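Local structure of CalsepRRP (Calystegia sepium, 1JY5) at residues A[167-172]-A[177-182]; A[10-15]-A[125-130]; A[133-138]-A[160-165]; A[31-36]-A[78-83]. The protein is an RNase-related member of the RNase T2 family, whose active members bind and cleave RNA, though such activity can only be presumed here. One frame throughout, in Å; residues are numbered along the deposited sequence.

Interaction 1: residues A[167-172]-A[177-182]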
loop_
_atom_site.group_PDB
_atom_site.type_symbol
_atom_site.label_atom_id
_atom_site.label_comp_id
_atom_site.label_asym_id
_atom_site.label_seq_id
_atom_site.Cartn_x
_atom_site.Cartn_y
_atom_site.Cartn_z
ATOM N N VAL A 167 -6.077 -6.261 7.014
ATOM C CA VAL A 167 -6.792 -5.175 7.654
ATOM C C VAL A 167 -7.343 -4.405 6.455
ATOM O O VAL A 167 -6.619 -4.160 5.490
ATOM C CB VAL A 167 -5.842 -4.285 8.494
ATOM C CG1 VAL A 167 -6.607 -3.099 9.068
ATOM C CG2 VAL A 167 -5.244 -5.107 9.640
ATOM N N VAL A 168 -8.626 -4.066 6.490
ATOM C CA VAL A 168 -9.239 -3.336 5.386
ATOM C C VAL A 168 -9.830 -2.005 5.832
ATOM O O VAL A 168 -10.489 -1.924 6.867
ATOM C CB VAL A 168 -10.377 -4.149 4.713
ATOM C CG1 VAL A 168 -10.920 -3.370 3.519
ATOM C CG2 VAL A 168 -9.867 -5.520 4.255
ATOM N N LYS A 169 -9.585 -0.964 5.039
ATOM C CA LYS A 169 -10.108 0.366 5.317
ATOM C C LYS A 169 -10.994 0.758 4.140
ATOM O O LYS A 169 -10.687 0.439 2.985
ATOM C CB LYS A 169 -8.965 1.379 5.463
ATOM C CG LYS A 169 -7.928 1.025 6.528
ATOM C CD LYS A 169 -8.542 0.921 7.915
ATOM C CE LYS A 169 -7.468 0.769 8.986
ATOM N NZ LYS A 169 -8.068 0.593 10.335
ATOM N N CYS A 170 -12.090 1.450 4.436
ATOM C CA CYS A 170 -13.028 1.875 3.405
ATOM C C CYS A 170 -13.221 3.371 3.314
ATOM O O CYS A 170 -12.938 4.110 4.254
ATOM C CB CYS A 170 -14.388 1.209 3.620
ATOM S SG CYS A 170 -14.353 -0.544 3.184
ATOM N N LYS A 171 -13.711 3.797 2.159
ATOM C CA LYS A 171 -13.985 5.194 1.895
ATOM C C LYS A 171 -15.470 5.256 1.558
ATOM O O LYS A 171 -15.875 4.938 0.439
ATOM C CB LYS A 171 -13.141 5.674 0.714
ATOM C CG LYS A 171 -13.175 7.162 0.449
ATOM C CD LYS A 171 -12.275 7.488 -0.732
ATOM C CE LYS A 171 -12.234 8.977 -1.023
ATOM N NZ LYS A 171 -11.363 9.265 -2.203
ATOM N N SER A 172 -16.270 5.626 2.555
ATOM C CA SER A 172 -17.720 5.744 2.421
ATOM C C SER A 172 -18.425 4.398 2.286
ATOM O O SER A 172 -19.373 4.105 3.020
ATOM C CB SER A 172 -18.072 6.625 1.222
ATOM O OG SER A 172 -19.475 6.809 1.128
ATOM N N GLN A 177 -8.224 0.674 1.082
ATOM C CA GLN A 177 -6.909 0.155 1.425
ATOM C C GLN A 177 -6.929 -1.226 2.073
ATOM O O GLN A 177 -7.808 -1.541 2.875
ATOM C CB GLN A 177 -6.210 1.165 2.349
ATOM C CG GLN A 177 -4.822 0.773 2.845
ATOM C CD GLN A 177 -4.153 1.896 3.629
ATOM O OE1 GLN A 177 -3.763 2.919 3.062
ATOM N NE2 GLN A 177 -4.031 1.714 4.937
ATOM N N VAL A 178 -5.964 -2.057 1.691
ATOM C CA VAL A 178 -5.823 -3.386 2.274
ATOM C C VAL A 178 -4.421 -3.452 2.873
ATOM O O VAL A 178 -3.447 -3.065 2.225
ATOM C CB VAL A 178 -6.001 -4.509 1.222
ATOM C CG1 VAL A 178 -5.558 -5.851 1.804
ATOM C CG2 VAL A 178 -7.475 -4.604 0.811
ATOM N N GLN A 179 -4.329 -3.929 4.109
ATOM C CA GLN A 179 -3.048 -4.037 4.800
ATOM C C GLN A 179 -2.688 -5.484 5.116
ATOM O O GLN A 179 -3.482 -6.216 5.706
ATOM C CB GLN A 179 -3.087 -3.233 6.103
ATOM C CG GLN A 179 -3.215 -1.725 5.920
ATOM C CD GLN A 179 -3.500 -1.009 7.232
ATOM O OE1 GLN A 179 -3.356 -1.585 8.308
ATOM N NE2 GLN A 179 -3.896 0.253 7.146
ATOM N N ILE A 180 -1.485 -5.879 4.704
ATOM C CA ILE A 180 -0.948 -7.218 4.933
ATOM C C ILE A 180 0.315 -7.025 5.762
ATOM O O ILE A 180 1.147 -6.179 5.430
ATOM C CB ILE A 180 -0.525 -7.904 3.613
ATOM C CG1 ILE A 180 -1.694 -7.924 2.626
ATOM C CG2 ILE A 180 -0.041 -9.323 3.900
ATOM C CD1 ILE A 180 -2.910 -8.652 3.133
ATOM N N CYS A 181 0.478 -7.811 6.822
ATOM C CA CYS A 181 1.650 -7.661 7.682
ATOM C C CYS A 181 2.733 -8.728 7.501
ATOM O O CYS A 181 2.440 -9.869 7.163
ATOM C CB CYS A 181 1.183 -7.566 9.146
ATOM S SG CYS A 181 0.198 -6.053 9.343
ATOM N N PHE A 182 3.988 -8.322 7.696
ATOM C CA PHE A 182 5.141 -9.209 7.569
ATOM C C PHE A 182 6.112 -9.019 8.736
ATOM O O PHE A 182 6.267 -7.901 9.231
ATOM C CB PHE A 182 5.923 -8.923 6.279
ATOM C CG PHE A 182 5.141 -9.141 5.012
ATOM C CD1 PHE A 182 4.343 -8.127 4.489
ATOM C CD2 PHE A 182 5.203 -10.364 4.344
ATOM C CE1 PHE A 182 3.612 -8.325 3.318
ATOM C CE2 PHE A 182 4.473 -10.575 3.167
ATOM C CZ PHE A 182 3.677 -9.550 2.654
#
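Val167 and Gln179 face each other as an antiparallel hydrogen-bonded pair, joined in both directions: Val167 N reaches Gln179 O at 2.9 Å, and Gln179 N returns to Val167 O at 2.7 Å. Two residues on, Lys169 N binds Gln177 O at 2.9 Å and Gln177 N binds Lys169 O at 3.1 Å, both nearly straight, with N-H...O angles of 171° and 172°. Between these two pairs sits the non-hydrogen-bonded pair Val168 and Val178, with Val168 CG2 4.3 Å from Val178 CG2 on the opposite face of the sheet.

On the face of Val167 and Lys169, the Gln179 side chain leans across the strand boundary. Its CB lies 3.8 Å from Val167 CB, and because CG stands anti to the carbonyl carbon (chi1 -66°) the extended chain runs past Val167 CG1 to end near the Lys169 CE methylene. With an alanine here, Val167 CG1 and the Lys169 methylenes would probably lose the cover of the glutamine chain. Lys169 bends at chi2, so its amine leads off from the neighbouring strand.

This is the beta hairpin of strands 167-171 and 174-182. Disulfides fasten it to the C-terminal part through Cys170 with Cys198 and Cys181 with Cys191; strand 174-182 also bonds to strand 7-14, and Gln177 and Gln179 touch Trp46 of strand 40-48.

Interaction 2: residues A[10-15]-A[125-130]; sequences LALTWS and MLYFKY
The Tyr127 ring meets Leu12 edge-on: Leu12 CD2 lies close to the ring plane, 3.8 Å from Tyr127 CD1, and CE2 of Phe128 also sits at this ring's rim. A second ring, Tyr130, just past the end of helix 116-129, carries Lys129 CG over one face, 3.9 Å above the plane and offset toward the rim, while Lys129 NZ donates to Tyr130 OH at 3.2 Å.

With CG anti to the backbone N (chi1 171°), Tyr127 brings its ring edge up to the Leu12 CD2 methyl. Its hydroxyl is held further on, by a hydrogen bond with Phe40 O. Two residues earlier in the strand, Leu10 puts CD2 4.2 Å from Leu126 CB and equally near Tyr127 N; the two leucine side chains run antiparallel, side by side. Leu10 and Leu126 both also touch Phe182 of strand 174-182.

This is a helix laid over the central sheet of the alpha-beta fold, the strand 10-14 and helix 125-129 axes 10.2 Å apart at 63°. What joins them here is dispersion between methyls, methylenes and a ring edge; with such nondirectional contacts, the hydrogen bond to Phe40 O is likely to do much to fix where the Tyr127 ring points, with Ile42 beside it.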
loop_
_atom_site.group_PDB
_atom_site.type_symbol
_atom_site.label_atom_id
_atom_site.label_comp_id
_atom_site.label_asym_id
_atom_site.label_seq_id
_atom_site.Cartn_x
_atom_site.Cartn_y
_atom_site.Cartn_z
ATOM N N LEU A 10 2.351 -3.848 4.755
ATOM C CA LEU A 10 2.349 -3.516 3.330
ATOM C C LEU A 10 0.935 -2.995 3.086
ATOM O O LEU A 10 -0.028 -3.752 3.165
ATOM C CB LEU A 10 2.613 -4.747 2.438
ATOM C CG LEU A 10 2.447 -4.537 0.919
ATOM C CD1 LEU A 10 3.444 -3.503 0.430
ATOM C CD2 LEU A 10 2.647 -5.851 0.145
ATOM N N ALA A 11 0.812 -1.699 2.827
ATOM C CA ALA A 11 -0.495 -1.110 2.575
ATOM C C ALA A 11 -0.680 -0.971 1.074
ATOM O O ALA A 11 0.223 -0.523 0.364
ATOM C CB ALA A 11 -0.610 0.251 3.261
ATOM N N LEU A 12 -1.854 -1.374 0.597
ATOM C CA LEU A 12 -2.176 -1.321 -0.825
ATOM C C LEU A 12 -3.415 -0.455 -1.043
ATOM O O LEU A 12 -4.354 -0.487 -0.250
ATOM C CB LEU A 12 -2.429 -2.738 -1.348
ATOM C CG LEU A 12 -1.296 -3.743 -1.092
ATOM C CD1 LEU A 12 -1.727 -5.133 -1.537
ATOM C CD2 LEU A 12 -0.038 -3.303 -1.833
ATOM N N THR A 13 -3.415 0.308 -2.127
ATOM C CA THR A 13 -4.527 1.194 -2.435
ATOM C C THR A 13 -5.346 0.675 -3.610
ATOM O O THR A 13 -4.785 0.257 -4.623
ATOM C CB THR A 13 -4.015 2.599 -2.801
ATOM O OG1 THR A 13 -3.204 3.103 -1.734
ATOM C CG2 THR A 13 -5.176 3.546 -3.048
ATOM N N TRP A 14 -6.667 0.694 -3.476
ATOM C CA TRP A 14 -7.526 0.256 -4.572
ATOM C C TRP A 14 -7.660 1.483 -5.474
ATOM O O TRP A 14 -8.311 2.465 -5.116
ATOM C CB TRP A 14 -8.890 -0.197 -4.048
ATOM C CG TRP A 14 -9.797 -0.691 -5.146
ATOM C CD1 TRP A 14 -10.835 -0.014 -5.723
ATOM C CD2 TRP A 14 -9.708 -1.949 -5.831
ATOM N NE1 TRP A 14 -11.400 -0.774 -6.726
ATOM C CE2 TRP A 14 -10.726 -1.964 -6.815
ATOM C CE3 TRP A 14 -8.867 -3.064 -5.713
ATOM C CZ2 TRP A 14 -10.925 -3.051 -7.672
ATOM C CZ3 TRP A 14 -9.063 -4.146 -6.566
ATOM C CH2 TRP A 14 -10.088 -4.130 -7.536
ATOM N N SER A 15 -7.030 1.420 -6.643
ATOM C CA SER A 15 -7.023 2.542 -7.580
ATOM C C SER A 15 -8.403 3.093 -7.933
ATOM O O SER A 15 -8.572 4.306 -8.092
ATOM C CB SER A 15 -6.287 2.154 -8.870
ATOM O OG SER A 15 -7.041 1.236 -9.642
ATOM N N MET A 125 8.906 -6.353 -4.476
ATOM C CA MET A 125 9.014 -7.806 -4.427
ATOM C C MET A 125 7.812 -8.416 -3.726
ATOM O O MET A 125 7.183 -9.327 -4.252
ATOM C CB MET A 125 10.289 -8.227 -3.695
ATOM C CG MET A 125 10.520 -9.737 -3.646
ATOM S SD MET A 125 11.971 -10.149 -2.639
ATOM C CE MET A 125 11.268 -9.924 -0.996
ATOM N N LEU A 126 7.503 -7.918 -2.532
ATOM C CA LEU A 126 6.367 -8.424 -1.769
ATOM C C LEU A 126 5.072 -8.174 -2.541
ATOM O O LEU A 126 4.193 -9.039 -2.598
ATOM C CB LEU A 126 6.310 -7.743 -0.394
ATOM C CG LEU A 126 7.481 -8.027 0.565
ATOM C CD1 LEU A 126 7.377 -7.146 1.800
ATOM C CD2 LEU A 126 7.472 -9.503 0.962
ATOM N N TYR A 127 4.965 -6.991 -3.145
ATOM C CA TYR A 127 3.787 -6.621 -3.925
ATOM C C TYR A 127 3.551 -7.582 -5.087
ATOM O O TYR A 127 2.416 -7.964 -5.360
ATOM C CB TYR A 127 3.945 -5.202 -4.475
ATOM C CG TYR A 127 2.869 -4.799 -5.465
ATOM C CD1 TYR A 127 1.616 -4.358 -5.031
ATOM C CD2 TYR A 127 3.109 -4.851 -6.837
ATOM C CE1 TYR A 127 0.630 -3.970 -5.945
ATOM C CE2 TYR A 127 2.134 -4.471 -7.758
ATOM C CZ TYR A 127 0.900 -4.028 -7.304
ATOM O OH TYR A 127 -0.049 -3.617 -8.216
ATOM N N PHE A 128 4.621 -7.951 -5.786
ATOM C CA PHE A 128 4.511 -8.872 -6.919
ATOM C C PHE A 128 4.283 -10.303 -6.458
ATOM O O PHE A 128 3.580 -11.070 -7.119
ATOM C CB PHE A 128 5.778 -8.832 -7.775
ATOM C CG PHE A 128 5.938 -7.568 -8.563
ATOM C CD1 PHE A 128 7.173 -6.928 -8.625
ATOM C CD2 PHE A 128 4.856 -7.012 -9.244
ATOM C CE1 PHE A 128 7.334 -5.757 -9.360
ATOM C CE2 PHE A 128 5.007 -5.838 -9.986
ATOM C CZ PHE A 128 6.247 -5.208 -10.040
ATOM N N LYS A 129 4.883 -10.668 -5.329
ATOM C CA LYS A 129 4.732 -12.025 -4.813
ATOM C C LYS A 129 3.302 -12.317 -4.366
ATOM O O LYS A 129 2.746 -13.368 -4.689
ATOM C CB LYS A 129 5.688 -12.268 -3.640
ATOM C CG LYS A 129 5.589 -13.682 -3.083
ATOM C CD LYS A 129 6.525 -13.918 -1.917
ATOM C CE LYS A 129 6.454 -15.375 -1.463
ATOM N NZ LYS A 129 7.266 -15.604 -0.239
ATOM N N TYR A 130 2.716 -11.388 -3.614
ATOM C CA TYR A 130 1.357 -11.554 -3.116
ATOM C C TYR A 130 0.383 -10.631 -3.836
ATOM O O TYR A 130 0.027 -9.565 -3.330
ATOM C CB TYR A 130 1.304 -11.282 -1.609
ATOM C CG TYR A 130 2.213 -12.180 -0.802
ATOM C CD1 TYR A 130 3.447 -11.725 -0.336
ATOM C CD2 TYR A 130 1.845 -13.496 -0.512
ATOM C CE1 TYR A 130 4.292 -12.555 0.400
ATOM C CE2 TYR A 130 2.684 -14.332 0.222
ATOM C CZ TYR A 130 3.904 -13.852 0.674
ATOM O OH TYR A 130 4.735 -14.672 1.399
#

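Interaction 3: residues A[133-138]-A[160-165]; sequences SEILSE and SALRVT
The backbones come nearest at Ile135 and Ala161, with 7.1 Å between CA and CA, where helix 132-137 passes the last residues of helix 151-162. An approach this close is consistent with the small alanine side chain on one side. Ile135 points toward that segment: CG2 lies 3.8 Å from Ala161 CB, and CD1 lies 3.7 Å from the same methyl, so two arms of the isoleucine straddle one small group.

CG1 is set anti to the carbonyl carbon (chi1 -71°) and the chain is extended beyond it (chi2 175°), which carries CD1 past Ala161 to Leu162 CD2 at 3.8 Å. The Leu162 side chain does not start toward the isoleucine, yet its CD2 methyl finishes beside CD1. This is a small apolar contact between helices 132-137 and 151-162 of this RNase T2-family alpha-beta fold, its centre about 15 Å from the centre of the chain. Trimmed to an alanine, Ile135 would probably leave a gap between the helices, with the methyls of Ala161 and Leu162 missing their mate.

Just after Leu162, Arg163 takes a positive phi (76°) and ends the helix. Leu162 also rests on Tyr130 and on Leu188 of strand 188-189, while the neighbouring Leu136 turns to Ile154 and Ile158 further back in helix 151-162.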
loop_
_atom_site.group_PDB
_atom_site.type_symbol
_atom_site.label_atom_id
_atom_site.label_comp_id
_atom_site.label_asym_id
_atom_site.label_seq_id
_atom_site.Cartn_x
_atom_site.Cartn_y
_atom_site.Cartn_z
ATOM N N SER A 133 -4.873 -8.441 -5.898
ATOM C CA SER A 133 -5.868 -8.234 -6.947
ATOM C C SER A 133 -6.235 -9.566 -7.601
ATOM O O SER A 133 -7.395 -9.802 -7.933
ATOM C CB SER A 133 -5.332 -7.264 -8.004
ATOM O OG SER A 133 -5.070 -5.990 -7.437
ATOM N N GLU A 134 -5.237 -10.432 -7.772
ATOM C CA GLU A 134 -5.436 -11.747 -8.378
ATOM C C GLU A 134 -6.187 -12.675 -7.428
ATOM O O GLU A 134 -7.021 -13.476 -7.853
ATOM C CB GLU A 134 -4.085 -12.375 -8.745
ATOM C CG GLU A 134 -4.189 -13.781 -9.341
ATOM C CD GLU A 134 -2.834 -14.419 -9.614
ATOM O OE1 GLU A 134 -2.036 -13.827 -10.372
ATOM O OE2 GLU A 134 -2.568 -15.517 -9.076
ATOM N N ILE A 135 -5.885 -12.573 -6.139
ATOM C CA ILE A 135 -6.550 -13.407 -5.148
ATOM C C ILE A 135 -8.044 -13.091 -5.114
ATOM O O ILE A 135 -8.879 -13.995 -5.049
ATOM C CB ILE A 135 -5.955 -13.193 -3.744
ATOM C CG1 ILE A 135 -4.550 -13.802 -3.683
ATOM C CG2 ILE A 135 -6.863 -13.816 -2.688
ATOM C CD1 ILE A 135 -3.818 -13.550 -2.377
ATOM N N LEU A 136 -8.381 -11.808 -5.162
ATOM C CA LEU A 136 -9.782 -11.412 -5.142
ATOM C C LEU A 136 -10.493 -11.812 -6.434
ATOM O O LEU A 136 -11.596 -12.354 -6.394
ATOM C CB LEU A 136 -9.916 -9.901 -4.924
ATOM C CG LEU A 136 -9.509 -9.363 -3.549
ATOM C CD1 LEU A 136 -9.868 -7.888 -3.473
ATOM C CD2 LEU A 136 -10.218 -10.140 -2.443
ATOM N N SER A 137 -9.859 -11.562 -7.575
ATOM C CA SER A 137 -10.468 -11.900 -8.857
ATOM C C SER A 137 -10.799 -13.387 -8.967
ATOM O O SER A 137 -11.870 -13.756 -9.447
ATOM C CB SER A 137 -9.558 -11.480 -10.017
ATOM O OG SER A 137 -8.292 -12.105 -9.938
ATOM N N GLU A 138 -9.889 -14.240 -8.513
ATOM C CA GLU A 138 -10.117 -15.678 -8.577
ATOM C C GLU A 138 -11.201 -16.133 -7.597
ATOM O O GLU A 138 -11.602 -17.297 -7.602
ATOM C CB GLU A 138 -8.810 -16.428 -8.307
ATOM C CG GLU A 138 -7.673 -15.985 -9.218
ATOM C CD GLU A 138 -6.400 -16.768 -8.993
ATOM O OE1 GLU A 138 -6.102 -17.099 -7.825
ATOM O OE2 GLU A 138 -5.687 -17.037 -9.982
ATOM N N SER A 160 -7.820 -17.105 3.387
ATOM C CA SER A 160 -7.577 -18.483 2.976
ATOM C C SER A 160 -6.383 -18.614 2.031
ATOM O O SER A 160 -5.760 -19.666 1.967
ATOM C CB SER A 160 -8.838 -19.090 2.338
ATOM O OG SER A 160 -9.200 -18.422 1.147
ATOM N N ALA A 161 -6.049 -17.545 1.313
ATOM C CA ALA A 161 -4.918 -17.592 0.392
ATOM C C ALA A 161 -3.584 -17.281 1.077
ATOM O O ALA A 161 -2.561 -17.868 0.734
ATOM C CB ALA A 161 -5.146 -16.623 -0.769
ATOM N N LEU A 162 -3.592 -16.375 2.053
ATOM C CA LEU A 162 -2.359 -15.989 2.746
ATOM C C LEU A 162 -2.150 -16.675 4.096
ATOM O O LEU A 162 -1.026 -16.756 4.584
ATOM C CB LEU A 162 -2.334 -14.467 2.949
ATOM C CG LEU A 162 -2.572 -13.613 1.700
ATOM C CD1 LEU A 162 -2.534 -12.132 2.060
ATOM C CD2 LEU A 162 -1.516 -13.935 0.652
ATOM N N ARG A 163 -3.233 -17.160 4.695
ATOM C CA ARG A 163 -3.169 -17.820 5.990
ATOM C C ARG A 163 -3.008 -16.771 7.090
ATOM O O ARG A 163 -2.685 -17.084 8.233
ATOM C CB ARG A 163 -2.020 -18.841 6.022
ATOM C CG ARG A 163 -2.163 -19.940 4.967
ATOM C CD ARG A 163 -0.855 -20.699 4.742
ATOM N NE ARG A 163 -0.979 -21.690 3.670
ATOM C CZ ARG A 163 0.049 -22.305 3.090
ATOM N NH1 ARG A 163 1.291 -22.034 3.470
ATOM N NH2 ARG A 163 -0.168 -23.192 2.126
ATOM N N VAL A 164 -3.218 -15.510 6.722
ATOM C CA VAL A 164 -3.174 -14.415 7.683
ATOM C C VAL A 164 -4.348 -13.491 7.364
ATOM O O VAL A 164 -4.842 -13.453 6.233
ATOM C CB VAL A 164 -1.833 -13.617 7.646
ATOM C CG1 VAL A 164 -0.709 -14.474 8.219
ATOM C CG2 VAL A 164 -1.502 -13.177 6.219
ATOM N N THR A 165 -4.801 -12.753 8.363
ATOM C CA THR A 165 -5.932 -11.871 8.172
ATOM C C THR A 165 -5.497 -10.453 7.841
ATOM O O THR A 165 -4.672 -9.861 8.539
ATOM C CB THR A 165 -6.832 -11.883 9.431
ATOM O OG1 THR A 165 -7.257 -13.230 9.681
ATOM C CG2 THR A 165 -8.061 -11.005 9.230
#

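Interaction 4: residues A[31-36]-A[78-83]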
loop_
_atom_site.group_PDB
_atom_site.type_symbol
_atom_site.label_atom_id
_atom_site.label_comp_id
_atom_site.label_asym_id
_atom_site.label_seq_id
_atom_site.Cartn_x
_atom_site.Cartn_y
_atom_site.Cartn_z
ATOM N N CYS A 31 -4.902 8.671 -12.170
ATOM C CA CYS A 31 -6.320 8.514 -12.481
ATOM C C CYS A 31 -6.656 8.704 -13.960
ATOM O O CYS A 31 -7.706 8.261 -14.422
ATOM C CB CYS A 31 -7.163 9.484 -11.652
ATOM S SG CYS A 31 -7.254 9.102 -9.876
ATOM N N SER A 32 -5.769 9.354 -14.702
ATOM C CA SER A 32 -6.009 9.596 -16.123
ATOM C C SER A 32 -5.606 8.420 -17.012
ATOM O O SER A 32 -6.032 8.326 -18.165
ATOM C CB SER A 32 -5.253 10.847 -16.570
ATOM O OG SER A 32 -3.861 10.680 -16.384
ATOM N N ARG A 33 -4.793 7.521 -16.473
ATOM C CA ARG A 33 -4.316 6.367 -17.229
ATOM C C ARG A 33 -5.380 5.283 -17.400
ATOM O O ARG A 33 -5.359 4.260 -16.717
ATOM C CB ARG A 33 -3.072 5.804 -16.541
ATOM C CG ARG A 33 -2.041 6.890 -16.263
ATOM C CD ARG A 33 -0.886 6.414 -15.396
ATOM N NE ARG A 33 -0.099 7.555 -14.929
ATOM C CZ ARG A 33 0.955 7.469 -14.126
ATOM N NH1 ARG A 33 1.369 6.289 -13.687
ATOM N NH2 ARG A 33 1.592 8.571 -13.758
ATOM N N SER A 34 -6.303 5.519 -18.330
ATOM C CA SER A 34 -7.391 4.585 -18.611
ATOM C C SER A 34 -6.885 3.228 -19.094
ATOM O O SER A 34 -7.546 2.209 -18.901
ATOM C CB SER A 34 -8.329 5.177 -19.663
ATOM O OG SER A 34 -7.671 5.291 -20.914
ATOM N N GLU A 35 -5.717 3.226 -19.728
ATOM C CA GLU A 35 -5.116 2.001 -20.244
ATOM C C GLU A 35 -4.823 0.995 -19.133
ATOM O O GLU A 35 -4.862 -0.217 -19.354
ATOM C CB GLU A 35 -3.824 2.332 -20.996
ATOM C CG GLU A 35 -2.839 3.180 -20.201
ATOM C CD GLU A 35 -1.558 3.454 -20.962
ATOM O OE1 GLU A 35 -0.853 2.484 -21.314
ATOM O OE2 GLU A 35 -1.252 4.641 -21.211
ATOM N N VAL A 36 -4.528 1.507 -17.940
ATOM C CA VAL A 36 -4.226 0.664 -16.786
ATOM C C VAL A 36 -5.508 0.132 -16.154
ATOM O O VAL A 36 -6.442 0.890 -15.892
ATOM C CB VAL A 36 -3.435 1.449 -15.708
ATOM C CG1 VAL A 36 -3.153 0.551 -14.509
ATOM C CG2 VAL A 36 -2.134 1.975 -16.292
ATOM N N TYR A 78 3.273 0.711 -10.473
ATOM C CA TYR A 78 2.727 0.012 -9.313
ATOM C C TYR A 78 2.729 0.779 -8.000
ATOM O O TYR A 78 2.151 0.327 -7.011
ATOM C CB TYR A 78 3.453 -1.321 -9.164
ATOM C CG TYR A 78 3.362 -2.142 -10.430
ATOM C CD1 TYR A 78 4.457 -2.282 -11.278
ATOM C CD2 TYR A 78 2.164 -2.748 -10.797
ATOM C CE1 TYR A 78 4.359 -3.007 -12.466
ATOM C CE2 TYR A 78 2.053 -3.474 -11.978
ATOM C CZ TYR A 78 3.155 -3.600 -12.807
ATOM O OH TYR A 78 3.045 -4.330 -13.969
ATOM N N TRP A 79 3.380 1.936 -7.995
ATOM C CA TRP A 79 3.423 2.787 -6.810
ATOM C C TRP A 79 3.097 4.227 -7.234
ATOM O O TRP A 79 3.800 5.164 -6.869
ATOM C CB TRP A 79 4.813 2.745 -6.170
ATOM C CG TRP A 79 4.834 3.195 -4.733
ATOM C CD1 TRP A 79 4.078 4.179 -4.170
ATOM C CD2 TRP A 79 5.664 2.681 -3.687
ATOM N NE1 TRP A 79 4.380 4.309 -2.836
ATOM C CE2 TRP A 79 5.352 3.401 -2.512
ATOM C CE3 TRP A 79 6.640 1.679 -3.628
ATOM C CZ2 TRP A 79 5.987 3.154 -1.287
ATOM C CZ3 TRP A 79 7.271 1.433 -2.413
ATOM C CH2 TRP A 79 6.938 2.169 -1.258
ATOM N N PRO A 80 2.023 4.419 -8.015
ATOM C CA PRO A 80 1.668 5.776 -8.454
ATOM C C PRO A 80 0.970 6.618 -7.389
ATOM O O PRO A 80 0.560 6.117 -6.345
ATOM C CB PRO A 80 0.724 5.535 -9.635
ATOM C CG PRO A 80 0.910 4.085 -9.989
ATOM C CD PRO A 80 1.157 3.426 -8.670
ATOM N N SER A 81 0.829 7.903 -7.690
ATOM C CA SER A 81 0.139 8.844 -6.824
ATOM C C SER A 81 -1.224 9.074 -7.490
ATOM O O SER A 81 -1.329 9.001 -8.718
ATOM C CB SER A 81 0.919 10.158 -6.756
ATOM O OG SER A 81 0.269 11.096 -5.922
ATOM N N TYR A 82 -2.265 9.330 -6.700
ATOM C CA TYR A 82 -3.597 9.569 -7.262
ATOM C C TYR A 82 -4.111 10.975 -6.951
ATOM O O TYR A 82 -5.298 11.165 -6.675
ATOM C CB TYR A 82 -4.613 8.540 -6.739
ATOM C CG TYR A 82 -4.314 7.113 -7.132
ATOM C CD1 TYR A 82 -3.588 6.278 -6.288
ATOM C CD2 TYR A 82 -4.718 6.612 -8.371
ATOM C CE1 TYR A 82 -3.265 4.978 -6.663
ATOM C CE2 TYR A 82 -4.397 5.311 -8.760
ATOM C CZ TYR A 82 -3.667 4.499 -7.897
ATOM O OH TYR A 82 -3.324 3.220 -8.278
ATOM N N SER A 83 -3.214 11.956 -7.009
ATOM C CA SER A 83 -3.566 13.343 -6.727
ATOM C C SER A 83 -2.491 14.266 -7.300
ATOM O O SER A 83 -1.374 13.824 -7.578
ATOM C CB SER A 83 -3.674 13.546 -5.213
ATOM O OG SER A 83 -4.259 14.799 -4.897
#
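Cys31 and Tyr82 meet with the sulfur at the rim of the ring, not over it. SG is 3.9 Å from Tyr82 CD2 and 4.1 Å from Tyr82 CB, and its line to the ring centroid, 5.2 Å long, runs 82° off the ring normal, close to the ring plane. This is a sulfur-aromatic contact of the edge type. The disulfide to Cys19 restrains the sulfur, and the Tyr82 side chain touches Cys19 as well.

Tyr82, with CG anti to the carbonyl carbon (chi1 -63°), carries its ring on toward helix 15-18, where it packs on Ser15 and Glu18. Its hydroxyl is hydrogen-bonded to Thr41 OG1 on strand 40-48, which holds the far end of the ring while CD2 and CB present themselves to the sulfur.

The second pair is Arg33 and Pro80. The arginine chain stays extended from CG to NE and brings NH1 to 4.2 Å from Pro80 CB, the guanidinium lying obliquely against the proline. Its hydrogen bonds go to other residues: NH1 to Ser76 O and NH2 to Pro27 O. Arg33 itself is the centre of an inverse gamma turn and opens the type I beta turn that ends at Val36.

The loop between helix 15-18 and strand 40-48 thus meets the one after helix 72-78 near the surface, sulfur to ring edge and guanidinium to proline methylene. The direct touches are few and carry no hydrogen bond, whereas the disulfide and the hydrogen bonds to helix 72-78, to Pro27 and to strand 40-48 probably decide where they fall.

In the fold
From the N terminus, strand 7-14 supplies residues 10-15, which wait more than a hundred residues for helix 116-129 to close interaction 2. Nested inside that loop is interaction 4, joining the loop around 31-36 to the one following helix 72-78; they touch where Tyr78 packs on Tyr127 and Phe128 and where Ser15 meets Tyr82. Interactions 3 and 1 then follow in series, closing shorter loops, the last of them a hairpin, and no loops cross. Tyr130 and Leu162 link interactions 2 and 3, Leu162 and Ile180 link 3 and 1, and adjacent strands 7-14 and 174-182 tie 1 to 2 in one sheet. Interactions 3 and 4 do not touch, their centres about 23 Å apart.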